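Local coordinates for probable manganase-dependent inorganic pyrophosphatase (PDB 3L2B), which probably hydrolyses inorganic pyrophosphate with manganese, under control of a regulatory CBS and DRTGG region that binds AMP as inhibitor and diadenosine tetraphosphate as activator, at residues Leu50-Thr62 / Leu185-Ala198. Residues are numbered along the deposited sequence; the frame is centred on the assembly and turned at random.
Sequences LLGMLSTSNITAT and LPVDYVMTKDNLVA. With B4P (bis(adenosine)-5'-tetraphosphate), chain C.
M53 and T192 form a single antiparallel, hydrogen-bonded bridge: M53 N donates to T192 O at 3.0 Å, and T192 N to M53 O at 2.8 Å. Beside it N58 ND2 gives an almost straight bond (168°, 3.0 Å) to T192 OG1, which lies in the amide plane. The other end of that amide, OD1, accepts from S55 N at 2.8 Å, while S55 OG accepts from N58 N: a capping box starting helix 56-64. Both amide ends are thus held, which fixes the flip of N58. A water donates to N58 OD1 and also bonds T192 OG1 and ribose O2E of the ligand. One adenine of the diadenosine tetraphosphate is read by backbone: V197 N donates to N1A at 3.0 Å and N6A donates to V197 O. L196 sends CD1 to that adenine and CD2 onto G52 CA (3.4 Å), its CG turned opposite the backbone N (chi1 180°); M53 SD approaches the purine at N7A. M191 runs extended past G52 to set CE near L51, where L51 and G52 form a classic bulge opposite V43. Farther along, V190 CG1 packs on N58 CB and L54 CD1, the side chains of L54 and V187 cross at about a right angle, CD2 against CG1, and T62 CG2 meets L185 CD1 tip to tip. The contact joins the two CBS motifs of a Bateman module across their nucleotide cleft. Because N58 and T192 serve capping, bridging and the ribose water together, ligand binding is probably coupled to how the two motifs sit against each other.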
ATOM      1  N   LEU A  50      18.768  15.482  11.469  1.00 49.77           N
ATOM      2  CA  LEU A  50      17.750  15.191  10.447  1.00 48.33           C
ATOM      3  C   LEU A  50      18.287  14.238   9.380  1.00 47.81           C
ATOM      4  O   LEU A  50      19.314  14.466   8.773  1.00 49.05           O
ATOM      5  CB  LEU A  50      17.211  16.490   9.799  1.00 47.76           C
ATOM      6  CG  LEU A  50      15.953  16.377   8.885  1.00 47.72           C
ATOM      7  CD1 LEU A  50      14.706  15.850   9.615  1.00 41.79           C
ATOM      8  CD2 LEU A  50      15.658  17.728   8.253  1.00 47.94           C
ATOM      9  N   LEU A  51      17.593  13.145   9.168  1.00 46.97           N
ATOM     10  CA  LEU A  51      17.977  12.242   8.075  1.00 47.39           C
ATOM     11  C   LEU A  51      17.042  12.385   6.865  1.00 46.59           C
ATOM     12  O   LEU A  51      17.441  12.199   5.724  1.00 46.86           O
ATOM     13  CB  LEU A  51      17.967  10.801   8.548  1.00 47.41           C
ATOM     14  CG  LEU A  51      19.050  10.364   9.519  1.00 48.17           C
ATOM     15  CD1 LEU A  51      18.761   8.904   9.909  1.00 47.33           C
ATOM     16  CD2 LEU A  51      20.498  10.536   8.956  1.00 48.06           C
ATOM     17  N   GLY A  52      15.792  12.726   7.143  1.00 46.56           N
ATOM     18  CA  GLY A  52      14.776  12.880   6.094  1.00 46.12           C
ATOM     19  C   GLY A  52      13.368  13.118   6.616  1.00 45.59           C
ATOM     20  O   GLY A  52      13.154  13.525   7.768  1.00 45.56           O
ATOM     21  N   MET A  53      12.408  12.834   5.746  1.00 45.13           N
ATOM     22  CA  MET A  53      10.991  13.054   6.033  1.00 45.08           C
ATOM     23  C   MET A  53      10.075  11.984   5.403  1.00 43.34           C
ATOM     24  O   MET A  53      10.278  11.552   4.266  1.00 42.22           O
ATOM     25  CB  MET A  53      10.576  14.435   5.538  1.00 46.24           C
ATOM     26  CG  MET A  53       9.129  14.784   5.851  1.00 51.89           C
ATOM     27  SD  MET A  53       8.521  16.134   4.791  1.00 63.07           S
ATOM     28  CE  MET A  53       8.538  17.522   5.941  1.00 60.27           C
ATOM     29  N   LEU A  54       9.098  11.571   6.202  1.00 41.75           N
ATOM     30  CA  LEU A  54       8.090  10.613   5.802  1.00 41.56           C
ATOM     31  C   LEU A  54       6.726  11.285   5.528  1.00 41.10           C
ATOM     32  O   LEU A  54       6.196  12.008   6.349  1.00 39.22           O
ATOM     33  CB  LEU A  54       7.903   9.550   6.883  1.00 41.08           C
ATOM     34  CG  LEU A  54       7.116   8.349   6.327  1.00 40.84           C
ATOM     35  CD1 LEU A  54       7.969   7.576   5.324  1.00 34.51           C
ATOM     36  CD2 LEU A  54       6.565   7.454   7.448  1.00 40.19           C
ATOM     37  N   SER A  55       6.181  11.033   4.359  1.00 40.96           N
ATOM     38  CA  SER A  55       4.791  11.445   4.070  1.00 41.58           C
ATOM     39  C   SER A  55       3.988  10.284   3.519  1.00 41.31           C
ATOM     40  O   SER A  55       4.537   9.225   3.167  1.00 41.10           O
ATOM     41  CB  SER A  55       4.787  12.501   3.002  1.00 41.73           C
ATOM     42  OG  SER A  55       4.927  11.838   1.758  1.00 43.63           O
ATOM     43  N   THR A  56       2.694  10.510   3.338  1.00 41.60           N
ATOM     44  CA  THR A  56       1.867   9.483   2.685  1.00 41.45           C
ATOM     45  C   THR A  56       2.180   9.347   1.194  1.00 41.17           C
ATOM     46  O   THR A  56       1.845   8.340   0.619  1.00 41.72           O
ATOM     47  CB  THR A  56       0.363   9.683   2.872  1.00 42.82           C
ATOM     48  OG1 THR A  56      -0.046  10.872   2.204  1.00 43.17           O
ATOM     49  CG2 THR A  56       0.005   9.754   4.363  1.00 43.60           C
ATOM     50  N   SER A  57       2.849  10.331   0.597  1.00 40.70           N
ATOM     51  CA  SER A  57       3.344  10.207  -0.779  1.00 41.40           C
ATOM     52  C   SER A  57       4.469   9.175  -0.921  1.00 40.64           C
ATOM     53  O   SER A  57       4.486   8.392  -1.866  1.00 41.47           O
ATOM     54  CB  SER A  57       3.811  11.553  -1.308  1.00 42.36           C
ATOM     55  OG  SER A  57       5.056  11.944  -0.750  1.00 44.53           O
ATOM     56  N   ASN A  58       5.394   9.149   0.039  1.00 39.56           N
ATOM     57  CA  ASN A  58       6.450   8.098   0.094  1.00 38.55           C
ATOM     58  C   ASN A  58       5.850   6.710   0.301  1.00 37.56           C
ATOM     59  O   ASN A  58       6.256   5.711  -0.286  1.00 36.78           O
ATOM     60  CB  ASN A  58       7.397   8.284   1.320  1.00 37.85           C
ATOM     61  CG  ASN A  58       8.068   9.628   1.387  1.00 39.34           C
ATOM     62  OD1 ASN A  58       8.082  10.233   2.457  1.00 43.44           O
ATOM     63  ND2 ASN A  58       8.605  10.119   0.277  1.00 39.44           N
ATOM     64  N   ILE A  59       4.948   6.652   1.262  1.00 37.87           N
ATOM     65  CA  ILE A  59       4.346   5.393   1.683  1.00 38.56           C
ATOM     66  C   ILE A  59       3.551   4.825   0.505  1.00 39.85           C
ATOM     67  O   ILE A  59       3.698   3.649   0.153  1.00 40.16           O
ATOM     68  CB  ILE A  59       3.365   5.555   2.872  1.00 39.59           C
ATOM     69  CG1 ILE A  59       4.097   6.064   4.147  1.00 41.26           C
ATOM     70  CG2 ILE A  59       2.655   4.214   3.174  1.00 38.23           C
ATOM     71  CD1 ILE A  59       3.217   6.172   5.394  1.00 41.05           C
ATOM     72  N   THR A  60       2.745   5.677  -0.129  1.00 39.62           N
ATOM     73  CA  THR A  60       1.933   5.210  -1.255  1.00 40.81           C
ATOM     74  C   THR A  60       2.821   4.702  -2.392  1.00 41.28           C
ATOM     75  O   THR A  60       2.583   3.631  -2.948  1.00 40.40           O
ATOM     76  CB  THR A  60       0.989   6.270  -1.778  1.00 41.66           C
ATOM     77  OG1 THR A  60       0.037   6.602  -0.766  1.00 41.97           O
ATOM     78  CG2 THR A  60       0.255   5.788  -3.019  1.00 41.56           C
ATOM     79  N   ALA A  61       3.853   5.474  -2.712  1.00 41.62           N
ATOM     80  CA  ALA A  61       4.734   5.114  -3.808  1.00 43.07           C
ATOM     81  C   ALA A  61       5.349   3.747  -3.550  1.00 43.15           C
ATOM     82  O   ALA A  61       5.413   2.918  -4.430  1.00 43.77           O
ATOM     83  CB  ALA A  61       5.813   6.182  -4.028  1.00 43.25           C
ATOM     84  N   THR A  62       5.750   3.510  -2.313  1.00 43.60           N
ATOM     85  CA  THR A  62       6.362   2.243  -1.922  1.00 43.77           C
ATOM     86  C   THR A  62       5.364   1.098  -1.909  1.00 44.60           C
ATOM     87  O   THR A  62       5.658   0.014  -2.431  1.00 44.38           O
ATOM     88  CB  THR A  62       7.048   2.345  -0.525  1.00 43.58           C
ATOM     89  OG1 THR A  62       8.128   3.269  -0.618  1.00 44.00           O
ATOM     90  CG2 THR A  62       7.580   0.977  -0.052  1.00 42.78           C
ATOM     91  N   LEU A 185       8.838  -2.366   6.328  1.00 39.84           N
ATOM     92  CA  LEU A 185       9.986  -1.587   5.837  1.00 39.74           C
ATOM     93  C   LEU A 185      10.387  -0.430   6.774  1.00 40.26           C
ATOM     94  O   LEU A 185       9.534   0.327   7.252  1.00 40.11           O
ATOM     95  CB  LEU A 185       9.711  -0.977   4.454  1.00 39.66           C
ATOM     96  CG  LEU A 185       9.543  -1.949   3.282  1.00 40.44           C
ATOM     97  CD1 LEU A 185       9.203  -1.214   1.982  1.00 42.19           C
ATOM     98  CD2 LEU A 185      10.760  -2.758   3.113  1.00 41.87           C
ATOM     99  N   PRO A 186      11.696  -0.234   6.982  1.00 39.97           N
ATOM    100  CA  PRO A 186      12.081   0.936   7.794  1.00 40.53           C
ATOM    101  C   PRO A 186      11.878   2.243   7.076  1.00 40.23           C
ATOM    102  O   PRO A 186      12.091   2.329   5.878  1.00 38.86           O
ATOM    103  CB  PRO A 186      13.585   0.718   8.047  1.00 41.72           C
ATOM    104  CG  PRO A 186      14.071  -0.085   6.854  1.00 40.59           C
ATOM    105  CD  PRO A 186      12.851  -0.922   6.398  1.00 40.19           C
ATOM    106  N   VAL A 187      11.476   3.269   7.820  1.00 41.00           N
ATOM    107  CA  VAL A 187      11.125   4.532   7.200  1.00 41.57           C
ATOM    108  C   VAL A 187      12.278   5.077   6.356  1.00 43.22           C
ATOM    109  O   VAL A 187      12.027   5.724   5.324  1.00 43.57           O
ATOM    110  CB  VAL A 187      10.597   5.595   8.216  1.00 42.27           C
ATOM    111  CG1 VAL A 187       9.203   5.179   8.773  1.00 39.98           C
ATOM    112  CG2 VAL A 187      11.572   5.804   9.316  1.00 42.36           C
ATOM    113  N   ASP A 188      13.531   4.791   6.738  1.00 44.30           N
ATOM    114  CA  ASP A 188      14.681   5.381   6.021  1.00 45.35           C
ATOM    115  C   ASP A 188      14.882   4.790   4.645  1.00 45.76           C
ATOM    116  O   ASP A 188      15.593   5.361   3.824  1.00 46.18           O
ATOM    117  CB  ASP A 188      15.995   5.359   6.831  1.00 46.70           C
ATOM    118  CG  ASP A 188      16.617   3.973   6.933  1.00 47.16           C
ATOM    119  OD1 ASP A 188      17.793   3.896   7.284  1.00 48.89           O
ATOM    120  OD2 ASP A 188      15.922   2.963   6.725  1.00 49.84           O
ATOM    121  N   TYR A 189      14.225   3.671   4.357  1.00 45.81           N
ATOM    122  CA  TYR A 189      14.241   3.174   2.979  1.00 46.29           C
ATOM    123  C   TYR A 189      13.291   3.966   2.102  1.00 45.99           C
ATOM    124  O   TYR A 189      13.495   4.088   0.906  1.00 46.20           O
ATOM    125  CB  TYR A 189      13.850   1.717   2.895  1.00 46.58           C
ATOM    126  CG  TYR A 189      13.964   1.132   1.487  1.00 46.13           C
ATOM    127  CD1 TYR A 189      15.197   0.994   0.871  1.00 45.97           C
ATOM    128  CD2 TYR A 189      12.836   0.718   0.786  1.00 46.26           C
ATOM    129  CE1 TYR A 189      15.314   0.418  -0.411  1.00 46.01           C
ATOM    130  CE2 TYR A 189      12.935   0.159  -0.510  1.00 46.66           C
ATOM    131  CZ  TYR A 189      14.175   0.004  -1.095  1.00 46.86           C
ATOM    132  OH  TYR A 189      14.284  -0.552  -2.360  1.00 48.26           O
ATOM    133  N   VAL A 190      12.274   4.520   2.737  1.00 45.74           N
ATOM    134  CA  VAL A 190      11.087   5.062   2.033  1.00 46.01           C
ATOM    135  C   VAL A 190      11.026   6.591   2.026  1.00 45.49           C
ATOM    136  O   VAL A 190      10.530   7.219   1.113  1.00 45.58           O
ATOM    137  CB  VAL A 190       9.813   4.474   2.690  1.00 45.48           C
ATOM    138  CG1 VAL A 190       8.590   5.361   2.470  1.00 46.31           C
ATOM    139  CG2 VAL A 190       9.575   3.095   2.152  1.00 46.42           C
ATOM    140  N   MET A 191      11.580   7.175   3.067  1.00 45.77           N
ATOM    141  CA  MET A 191      11.480   8.605   3.313  1.00 45.77           C
ATOM    142  C   MET A 191      12.147   9.413   2.217  1.00 46.64           C
ATOM    143  O   MET A 191      13.069   8.962   1.548  1.00 46.55           O
ATOM    144  CB  MET A 191      12.114   8.949   4.678  1.00 45.37           C
ATOM    145  CG  MET A 191      13.648   8.910   4.670  1.00 45.93           C
ATOM    146  SD  MET A 191      14.414   8.920   6.315  1.00 44.74           S
ATOM    147  CE  MET A 191      16.109   8.745   5.736  1.00 45.59           C
ATOM    148  N   THR A 192      11.670  10.633   2.059  1.00 47.88           N
ATOM    149  CA  THR A 192      12.367  11.637   1.246  1.00 50.08           C
ATOM    150  C   THR A 192      13.703  11.986   1.923  1.00 51.28           C
ATOM    151  O   THR A 192      13.719  12.396   3.072  1.00 50.22           O
ATOM    152  CB  THR A 192      11.501  12.945   1.084  1.00 50.66           C
ATOM    153  OG1 THR A 192      10.188  12.616   0.588  1.00 50.95           O
ATOM    154  CG2 THR A 192      12.188  13.953   0.137  1.00 50.53           C
ATOM    155  N   LYS A 193      14.807  11.780   1.211  1.00 53.86           N
ATOM    156  CA  LYS A 193      16.153  12.127   1.707  1.00 56.04           C
ATOM    157  C   LYS A 193      16.701  13.301   0.924  1.00 58.00           C
ATOM    158  O   LYS A 193      16.957  14.382   1.456  1.00 59.23           O
ATOM    159  CB  LYS A 193      17.114  10.948   1.563  1.00 57.07           C
ATOM    160  CG  LYS A 193      16.808   9.780   2.488  1.00 58.56           C
ATOM    161  CD  LYS A 193      17.535   8.512   2.086  1.00 60.72           C
ATOM    162  CE  LYS A 193      16.797   7.760   0.947  1.00 62.67           C
ATOM    163  NZ  LYS A 193      15.449   7.138   1.327  1.00 59.75           N
ATOM    164  N   ASP A 194      16.820  13.086  -0.370  1.00 59.54           N
ATOM    165  CA  ASP A 194      17.379  14.082  -1.275  1.00 61.40           C
ATOM    166  C   ASP A 194      16.400  15.214  -1.515  1.00 61.38           C
ATOM    167  O   ASP A 194      15.189  14.999  -1.627  1.00 61.01           O
ATOM    168  CB  ASP A 194      17.742  13.412  -2.592  1.00 62.84           C
ATOM    169  CG  ASP A 194      18.727  12.279  -2.393  1.00 65.37           C
ATOM    170  OD1 ASP A 194      19.837  12.565  -1.880  1.00 68.66           O
ATOM    171  OD2 ASP A 194      18.380  11.117  -2.703  1.00 66.59           O
ATOM    172  N   ASN A 195      16.934  16.424  -1.565  1.00 61.74           N
ATOM    173  CA  ASN A 195      16.133  17.618  -1.854  1.00 62.17           C
ATOM    174  C   ASN A 195      15.004  17.847  -0.825  1.00 60.21           C
ATOM    175  O   ASN A 195      13.971  18.451  -1.111  1.00 60.53           O
ATOM    176  CB  ASN A 195      15.582  17.548  -3.290  1.00 63.44           C
ATOM    177  CG  ASN A 195      16.601  16.935  -4.288  1.00 65.75           C
ATOM    178  OD1 ASN A 195      16.401  15.829  -4.792  1.00 66.76           O
ATOM    179  ND2 ASN A 195      17.694  17.642  -4.536  1.00 67.42           N
ATOM    180  N   LEU A 196      15.221  17.334   0.373  1.00 58.19           N
ATOM    181  CA  LEU A 196      14.392  17.696   1.516  1.00 56.36           C
ATOM    182  C   LEU A 196      14.729  19.134   1.793  1.00 55.53           C
ATOM    183  O   LEU A 196      15.895  19.509   1.808  1.00 56.65           O
ATOM    184  CB  LEU A 196      14.684  16.813   2.737  1.00 55.28           C
ATOM    185  CG  LEU A 196      13.888  17.096   4.008  1.00 54.84           C
ATOM    186  CD1 LEU A 196      12.374  17.201   3.774  1.00 56.52           C
ATOM    187  CD2 LEU A 196      14.165  16.026   5.024  1.00 54.24           C
ATOM    188  N   VAL A 197      13.706  19.952   1.938  1.00 53.85           N
ATOM    189  CA  VAL A 197      13.915  21.361   2.228  1.00 53.07           C
ATOM    190  C   VAL A 197      13.586  21.622   3.688  1.00 51.67           C
ATOM    191  O   VAL A 197      12.453  21.456   4.128  1.00 50.68           O
ATOM    192  CB  VAL A 197      13.063  22.255   1.303  1.00 53.77           C
ATOM    193  CG1 VAL A 197      13.313  23.721   1.599  1.00 53.77           C
ATOM    194  CG2 VAL A 197      13.354  21.923  -0.179  1.00 53.87           C
ATOM    195  N   ALA A 198      14.623  22.001   4.431  1.00 51.40           N
ATOM    196  CA  ALA A 198      14.528  22.309   5.853  1.00 50.08           C
ATOM    197  C   ALA A 198      14.898  23.746   6.064  1.00 50.60           C
ATOM    198  O   ALA A 198      15.554  24.348   5.235  1.00 52.05           O
ATOM    199  CB  ALA A 198      15.472  21.434   6.631  1.00 49.70           C
TER
HETATM  200  PA  B4P C   1       3.053  19.048   0.109  1.00 52.58           P
HETATM  201  O1A B4P C   1       3.010  19.806  -1.144  1.00 56.52           O
HETATM  202  O2A B4P C   1       3.623  19.861   1.355  1.00 59.37           O
HETATM  203  O3A B4P C   1       1.595  18.459   0.298  1.00 53.06           O
HETATM  204  PB  B4P C   1       0.890  17.931   1.629  1.00 52.62           P
HETATM  205  O1B B4P C   1       0.580  19.044   2.542  1.00 55.51           O
HETATM  206  O2B B4P C   1       1.742  16.760   2.287  1.00 55.97           O
HETATM  207  O3B B4P C   1      -0.432  17.314   0.964  1.00 54.03           O
HETATM  208  PG  B4P C   1      -1.757  18.181   0.714  1.00 56.15           P
HETATM  209  O1G B4P C   1      -1.356  19.500   0.172  1.00 57.40           O
HETATM  210  O2G B4P C   1      -2.840  17.393  -0.137  1.00 55.77           O
HETATM  211  O3G B4P C   1      -2.407  18.297   2.172  1.00 58.28           O
HETATM  212  PD  B4P C   1      -3.868  18.952   2.344  1.00 56.92           P
HETATM  213  O1D B4P C   1      -3.987  19.561   3.678  1.00 54.44           O
HETATM  214  O2D B4P C   1      -4.169  19.970   1.136  1.00 56.97           O
HETATM  215  O5E B4P C   1       4.053  17.828  -0.119  1.00 53.12           O
HETATM  216  C5E B4P C   1       3.664  16.737  -0.957  1.00 51.19           C
HETATM  217  C4E B4P C   1       4.703  15.638  -0.773  1.00 49.11           C
HETATM  218  O4E B4P C   1       6.004  16.173  -0.983  1.00 49.03           O
HETATM  219  C3E B4P C   1       4.705  15.123   0.648  1.00 48.41           C
HETATM  220  O3E B4P C   1       3.964  13.933   0.711  1.00 43.33           O
HETATM  221  C2E B4P C   1       6.154  14.919   1.007  1.00 49.70           C
HETATM  222  O2E B4P C   1       6.558  13.598   0.703  1.00 50.57           O
HETATM  223  C1E B4P C   1       6.911  15.862   0.109  1.00 50.03           C
HETATM  224  N9A B4P C   1       7.342  17.015   0.942  1.00 48.22           N
HETATM  225  C8A B4P C   1       6.569  17.708   1.817  1.00 48.60           C
HETATM  226  N7A B4P C   1       7.285  18.692   2.437  1.00 48.47           N
HETATM  227  C5A B4P C   1       8.534  18.645   1.958  1.00 48.14           C
HETATM  228  C6A B4P C   1       9.780  19.380   2.177  1.00 49.87           C
HETATM  229  N6A B4P C   1       9.839  20.402   3.035  1.00 50.40           N
HETATM  230  N1A B4P C   1      10.884  19.000   1.494  1.00 54.24           N
HETATM  231  C2A B4P C   1      10.842  17.982   0.616  1.00 51.64           C
HETATM  232  N3A B4P C   1       9.741  17.266   0.379  1.00 51.24           N
HETATM  233  C4A B4P C   1       8.572  17.526   0.996  1.00 49.57           C
HETATM  234  O5F B4P C   1      -4.788  17.663   2.225  1.00 57.01           O
HETATM  235  C5F B4P C   1      -4.610  16.606   3.151  1.00 55.75           C
HETATM  236  C4F B4P C   1      -5.578  15.510   2.793  1.00 50.65           C
HETATM  237  O4F B4P C   1      -6.914  15.981   3.003  1.00 50.59           O
HETATM  238  C3F B4P C   1      -5.442  15.124   1.338  1.00 51.10           C
HETATM  239  O3F B4P C   1      -4.653  13.940   1.201  1.00 51.56           O
HETATM  240  C2F B4P C   1      -6.877  14.893   0.891  1.00 49.63           C
HETATM  241  O2F B4P C   1      -7.143  13.521   1.097  1.00 48.76           O
HETATM  242  C1F B4P C   1      -7.714  15.760   1.834  1.00 49.74           C
HETATM  243  N9B B4P C   1      -8.065  16.992   1.099  1.00 49.41           N
HETATM  244  C8B B4P C   1      -7.273  17.718   0.286  1.00 49.32           C
HETATM  245  N7B B4P C   1      -7.964  18.756  -0.246  1.00 49.03           N
HETATM  246  C5B B4P C   1      -9.217  18.704   0.215  1.00 50.11           C
HETATM  247  C6B B4P C   1     -10.449  19.495   0.040  1.00 49.87           C
HETATM  248  N6B B4P C   1     -10.471  20.582  -0.753  1.00 49.87           N
HETATM  249  N1B B4P C   1     -11.545  19.096   0.698  1.00 51.41           N
HETATM  250  C2B B4P C   1     -11.545  18.019   1.495  1.00 53.18           C
HETATM  251  N3B B4P C   1     -10.467  17.244   1.689  1.00 52.25           N
HETATM  252  C4B B4P C   1      -9.286  17.533   1.088  1.00 51.57           C
HETATM  253  O   HOH W   1       8.198  12.909   2.431  1.00 42.93           O